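Local atomic coordinates of metallocarboxypeptidase (Trypanosoma cruzi, PDB entry 3DWC), a protein that probably releases C-terminal amino acids, other than proline, from peptides as a metal-dependent carboxypeptidase of the M32 family. Residues B[50-53]-B[54-58]; B[98-101]-B[102-106]. One frame throughout, in Å; residues are numbered along the deposited sequence.

Contact 1 (B[50-53]-B[54-58])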
loop_
_atom_site.group_PDB
_atom_site.type_symbol
_atom_site.label_atom_id
_atom_site.label_comp_id
_atom_site.label_asym_id
_atom_site.label_seq_id
_atom_site.Cartn_x
_atom_site.Cartn_y
_atom_site.Cartn_z
ATOM N N GLN B 50 -6.508 -14.239 1.079
ATOM C CA GLN B 50 -7.813 -14.656 0.549
ATOM C C GLN B 50 -8.156 -16.032 1.092
ATOM O O GLN B 50 -9.274 -16.241 1.518
ATOM C CB GLN B 50 -7.854 -14.677 -1.000
ATOM C CG GLN B 50 -7.758 -13.290 -1.685
ATOM C CD GLN B 50 -7.399 -13.288 -3.226
ATOM O OE1 GLN B 50 -7.176 -14.319 -3.849
ATOM N NE2 GLN B 50 -7.334 -12.089 -3.804
ATOM N N LEU B 51 -7.194 -16.960 1.079
ATOM C CA LEU B 51 -7.397 -18.316 1.623
ATOM C C LEU B 51 -7.888 -18.285 3.082
ATOM O O LEU B 51 -8.884 -18.934 3.446
ATOM C CB LEU B 51 -6.115 -19.125 1.511
ATOM C CG LEU B 51 -6.139 -20.646 1.537
ATOM C CD1 LEU B 51 -4.731 -21.183 1.545
ATOM C CD2 LEU B 51 -6.849 -21.157 2.740
ATOM N N HIS B 52 -7.213 -17.497 3.909
ATOM C CA HIS B 52 -7.529 -17.429 5.330
ATOM C C HIS B 52 -8.943 -16.875 5.506
ATOM O O HIS B 52 -9.756 -17.430 6.237
ATOM C CB HIS B 52 -6.484 -16.597 6.078
ATOM C CG HIS B 52 -6.695 -16.548 7.562
ATOM N ND1 HIS B 52 -6.751 -17.677 8.341
ATOM C CD2 HIS B 52 -6.910 -15.502 8.396
ATOM C CE1 HIS B 52 -6.983 -17.330 9.595
ATOM N NE2 HIS B 52 -7.083 -16.015 9.655
ATOM N N MET B 53 -9.261 -15.804 4.789
ATOM C CA MET B 53 -10.613 -15.253 4.842
ATOM C C MET B 53 -11.625 -16.316 4.450
ATOM O O MET B 53 -12.649 -16.467 5.103
ATOM C CB MET B 53 -10.738 -14.052 3.943
ATOM C CG MET B 53 -9.829 -12.942 4.351
ATOM S SD MET B 53 -9.987 -11.506 3.313
ATOM C CE MET B 53 -11.664 -10.979 3.682
ATOM N N HIS B 54 -11.319 -17.092 3.417
ATOM C CA HIS B 54 -12.198 -18.176 2.999
ATOM C C HIS B 54 -12.414 -19.272 4.059
ATOM O O HIS B 54 -13.558 -19.713 4.263
ATOM C CB HIS B 54 -11.666 -18.825 1.735
ATOM C CG HIS B 54 -12.480 -19.993 1.280
ATOM N ND1 HIS B 54 -13.700 -19.848 0.656
ATOM C CD2 HIS B 54 -12.248 -21.324 1.352
ATOM C CE1 HIS B 54 -14.173 -21.042 0.343
ATOM N NE2 HIS B 54 -13.314 -21.954 0.762
ATOM N N ASP B 55 -11.330 -19.728 4.694
ATOM C CA ASP B 55 -11.394 -20.715 5.766
ATOM C C ASP B 55 -12.140 -20.188 6.990
ATOM O O ASP B 55 -12.857 -20.932 7.647
ATOM C CB ASP B 55 -9.990 -21.128 6.208
ATOM C CG ASP B 55 -9.247 -21.913 5.159
ATOM O OD1 ASP B 55 -9.859 -22.346 4.165
ATOM O OD2 ASP B 55 -8.032 -22.084 5.315
ATOM N N THR B 56 -11.968 -18.903 7.283
ATOM C CA THR B 56 -12.640 -18.262 8.396
ATOM C C THR B 56 -14.159 -18.240 8.213
ATOM O O THR B 56 -14.884 -18.680 9.109
ATOM C CB THR B 56 -12.099 -16.833 8.594
ATOM O OG1 THR B 56 -10.692 -16.916 8.822
ATOM C CG2 THR B 56 -12.747 -16.149 9.796
ATOM N N ILE B 57 -14.638 -17.770 7.057
ATOM C CA ILE B 57 -16.098 -17.675 6.809
ATOM C C ILE B 57 -16.753 -19.026 6.529
ATOM O O ILE B 57 -17.958 -19.170 6.734
ATOM C CB ILE B 57 -16.466 -16.661 5.666
ATOM C CG1 ILE B 57 -17.918 -16.113 5.861
ATOM C CG2 ILE B 57 -16.268 -17.287 4.308
ATOM C CD1 ILE B 57 -18.387 -15.054 4.833
ATOM N N THR B 58 -15.970 -20.015 6.080
ATOM C CA THR B 58 -16.500 -21.330 5.740
ATOM C C THR B 58 -16.293 -22.383 6.820
ATOM O O THR B 58 -16.628 -23.535 6.607
ATOM C CB THR B 58 -15.925 -21.895 4.422
ATOM O OG1 THR B 58 -14.517 -22.110 4.560
ATOM C CG2 THR B 58 -16.240 -20.979 3.242
#
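Thr56 hydrogen-bonds twice to the carbonyl of His52, one turn earlier in helix 39-57. Its amide N lies 2.9 Å from His52 O, and its hydroxyl OG1, at 2.8 Å from the same oxygen, comes from above the carbonyl plane. The hydroxyl can do this because OG1 sits beside its own backbone N (chi1 -58°). From there it also lies over the centre of one face of the His52 imidazole, 3.7 Å above the ring plane. On the adjoining flank of the helix, one residue earlier at each end, Leu51 CD2 meets Asp55 OD2 so tightly that the exact placing of these two exposed ends is doubtful. Just past the helix, Thr58 also gives both N and OG1 to the carbonyl four residues back, but from the other chi1 rotamer (64°). OG1 of Thr58 lies 2.6 Å from His54 O, and its N reaches that oxygen from the opposite face of the carbonyl plane, while CG2 covers one face of the His54 ring. Both nitrogens of that ring are held from outside, ND1 by Glu94 and NE2 by Glu99. The His52 ring stacks on His52 of the second subunit, and Met53 leans on Tyr19 and Leu23 of helix 3-32. These are the last two turns of a helix, where threonine hydroxyls bond to the carbonyl four residues back, with one residue, His52, at the subunit interface.

Contact 2 (B[98-101]-B[102-106])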
loop_
_atom_site.group_PDB
_atom_site.type_symbol
_atom_site.label_atom_id
_atom_site.label_comp_id
_atom_site.label_asym_id
_atom_site.label_seq_id
_atom_site.Cartn_x
_atom_site.Cartn_y
_atom_site.Cartn_z
ATOM N N PRO B 98 -18.688 -25.472 -4.046
ATOM C CA PRO B 98 -17.652 -26.398 -3.572
ATOM C C PRO B 98 -16.236 -26.021 -4.046
ATOM O O PRO B 98 -16.061 -25.506 -5.152
ATOM C CB PRO B 98 -18.095 -27.751 -4.147
ATOM C CG PRO B 98 -19.537 -27.587 -4.463
ATOM C CD PRO B 98 -19.662 -26.157 -4.909
ATOM N N GLU B 99 -15.243 -26.294 -3.198
ATOM C CA GLU B 99 -13.867 -25.836 -3.417
ATOM C C GLU B 99 -13.287 -26.385 -4.712
ATOM O O GLU B 99 -12.454 -25.742 -5.349
ATOM C CB GLU B 99 -12.978 -26.209 -2.228
ATOM C CG GLU B 99 -13.467 -25.624 -0.899
ATOM C CD GLU B 99 -12.451 -25.733 0.219
ATOM O OE1 GLU B 99 -12.540 -24.918 1.163
ATOM O OE2 GLU B 99 -11.574 -26.626 0.165
ATOM N N GLU B 100 -13.755 -27.573 -5.087
ATOM C CA GLU B 100 -13.413 -28.217 -6.357
ATOM C C GLU B 100 -13.846 -27.344 -7.538
ATOM O O GLU B 100 -13.073 -27.106 -8.461
ATOM C CB GLU B 100 -14.057 -29.617 -6.408
ATOM C CG GLU B 100 -13.875 -30.397 -7.710
ATOM C CD GLU B 100 -14.800 -29.914 -8.826
ATOM O OE1 GLU B 100 -14.320 -29.777 -9.976
ATOM O OE2 GLU B 100 -15.996 -29.658 -8.547
ATOM N N PHE B 101 -15.082 -26.858 -7.495
ATOM C CA PHE B 101 -15.563 -25.908 -8.500
ATOM C C PHE B 101 -14.739 -24.626 -8.483
ATOM O O PHE B 101 -14.310 -24.150 -9.521
ATOM C CB PHE B 101 -17.029 -25.563 -8.261
ATOM C CG PHE B 101 -17.598 -24.660 -9.295
ATOM C CD1 PHE B 101 -18.279 -25.176 -10.379
ATOM C CD2 PHE B 101 -17.436 -23.286 -9.202
ATOM C CE1 PHE B 101 -18.804 -24.340 -11.344
ATOM C CE2 PHE B 101 -17.949 -22.451 -10.173
ATOM C CZ PHE B 101 -18.636 -22.985 -11.243
ATOM N N VAL B 102 -14.533 -24.084 -7.284
ATOM C CA VAL B 102 -13.787 -22.838 -7.105
ATOM C C VAL B 102 -12.397 -22.876 -7.754
ATOM O O VAL B 102 -12.070 -21.987 -8.529
ATOM C CB VAL B 102 -13.700 -22.447 -5.595
ATOM C CG1 VAL B 102 -12.640 -21.380 -5.344
ATOM C CG2 VAL B 102 -15.049 -21.972 -5.105
ATOM N N GLU B 103 -11.596 -23.905 -7.450
ATOM C CA GLU B 103 -10.252 -24.039 -8.039
ATOM C C GLU B 103 -10.304 -24.220 -9.548
ATOM O O GLU B 103 -9.475 -23.669 -10.272
ATOM C CB GLU B 103 -9.457 -25.189 -7.394
ATOM C CG GLU B 103 -8.348 -24.717 -6.445
ATOM C CD GLU B 103 -7.113 -24.191 -7.193
ATOM O OE1 GLU B 103 -6.970 -22.956 -7.333
ATOM O OE2 GLU B 103 -6.287 -25.015 -7.648
ATOM N N ARG B 104 -11.285 -24.984 -10.016
ATOM C CA ARG B 104 -11.514 -25.150 -11.452
ATOM C C ARG B 104 -11.856 -23.826 -12.147
ATOM O O ARG B 104 -11.363 -23.541 -13.247
ATOM C CB ARG B 104 -12.651 -26.138 -11.688
ATOM C CG ARG B 104 -12.718 -26.661 -13.120
ATOM C CD ARG B 104 -14.137 -27.039 -13.530
ATOM N NE ARG B 104 -14.900 -27.711 -12.476
ATOM C CZ ARG B 104 -16.140 -28.169 -12.638
ATOM N NH1 ARG B 104 -16.754 -28.041 -13.812
ATOM N NH2 ARG B 104 -16.769 -28.778 -11.632
ATOM N N LYS B 105 -12.718 -23.025 -11.515
ATOM C CA LYS B 105 -13.095 -21.737 -12.090
ATOM C C LYS B 105 -11.851 -20.881 -12.187
ATOM O O LYS B 105 -11.548 -20.344 -13.246
ATOM C CB LYS B 105 -14.163 -21.024 -11.250
ATOM C CG LYS B 105 -14.506 -19.628 -11.789
ATOM C CD LYS B 105 -15.765 -19.035 -11.177
ATOM C CE LYS B 105 -16.131 -17.707 -11.876
ATOM N NZ LYS B 105 -17.239 -17.001 -11.171
ATOM N N THR B 106 -11.131 -20.793 -11.070
ATOM C CA THR B 106 -9.906 -19.993 -10.957
ATOM C C THR B 106 -8.862 -20.319 -12.020
ATOM O O THR B 106 -8.250 -19.409 -12.585
ATOM C CB THR B 106 -9.266 -20.193 -9.575
ATOM O OG1 THR B 106 -10.220 -19.850 -8.562
ATOM C CG2 THR B 106 -8.006 -19.337 -9.418
#
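Glu100 and Arg104 both start with CG anti to the backbone N (chi1 176° and -164°), then bend, the glutamate at chi2 and the arginine at chi3, and these bends bring carboxylate and guanidinium together one helical turn apart. The salt bridge that results is lopsided. Its principal bond runs from Arg104 NH2 to Glu100 OE1 at 3.1 Å and uses the syn lone pair of that oxygen. Two weak bonds accompany it, Arg104 NE to Glu100 OE1 and Arg104 NH2 to Glu100 OE2. With the two planes 36° apart, the groups do not form a flat, two-pronged pair. Phe101 adds a neighbour from another direction: its CD1 lies over one face of the guanidinium, 4.1 Å from Arg104 NH2, toward the rim of the group. Farther round the same ring, CE2 touches the aliphatic chain of Lys105 at CD, 4.2 Å away. Helix 125-147 packs on this ring with Leu138 and Leu145, and it also supplies the second partners of the charges, Glu141 for Arg104 NH1 and Glu142 for Lys105 NZ. Glu100 and Glu141 thus grip different parts of the guanidinium, NE and NH2 on one hand and NH1 on the other, and so restrict its rotation. Beneath the side chains, Val102 N bonds to Pro98 O at 3.0 Å and Lys105 N to Phe101 O at 2.8 Å, while Thr106 OG1 joins its own amide on Val102 O. Pro98 occupies the N-cap position; acidic residues in the first turn, Glu99 and Glu100, and an i-to-i+4 glutamate-arginine salt bridge are familiar at a helix N-terminus, here that of helix 99-122.

Both contacts lie at the surface, about 26 Å from the centre of the chain and away from the cobalt site, and each is local to one helix end: contact 1 to the C-terminal end of helix 39-57, contact 2 to the N-terminal end of helix 99-122. Their centres are about 14 Å apart, and a probable hydrogen bond of 3.1 Å between His54 NE2 and Glu99 OE1 connects them. Ile57 is the buried residue of contact 1, Phe101 that of contact 2. Contact 1 relies on hydroxyls and imidazoles, packs on helices 3-32 and 78-95 and reaches the second subunit through His52, whereas contact 2 relies on charge pairs and packs against helix 125-147 within its own chain.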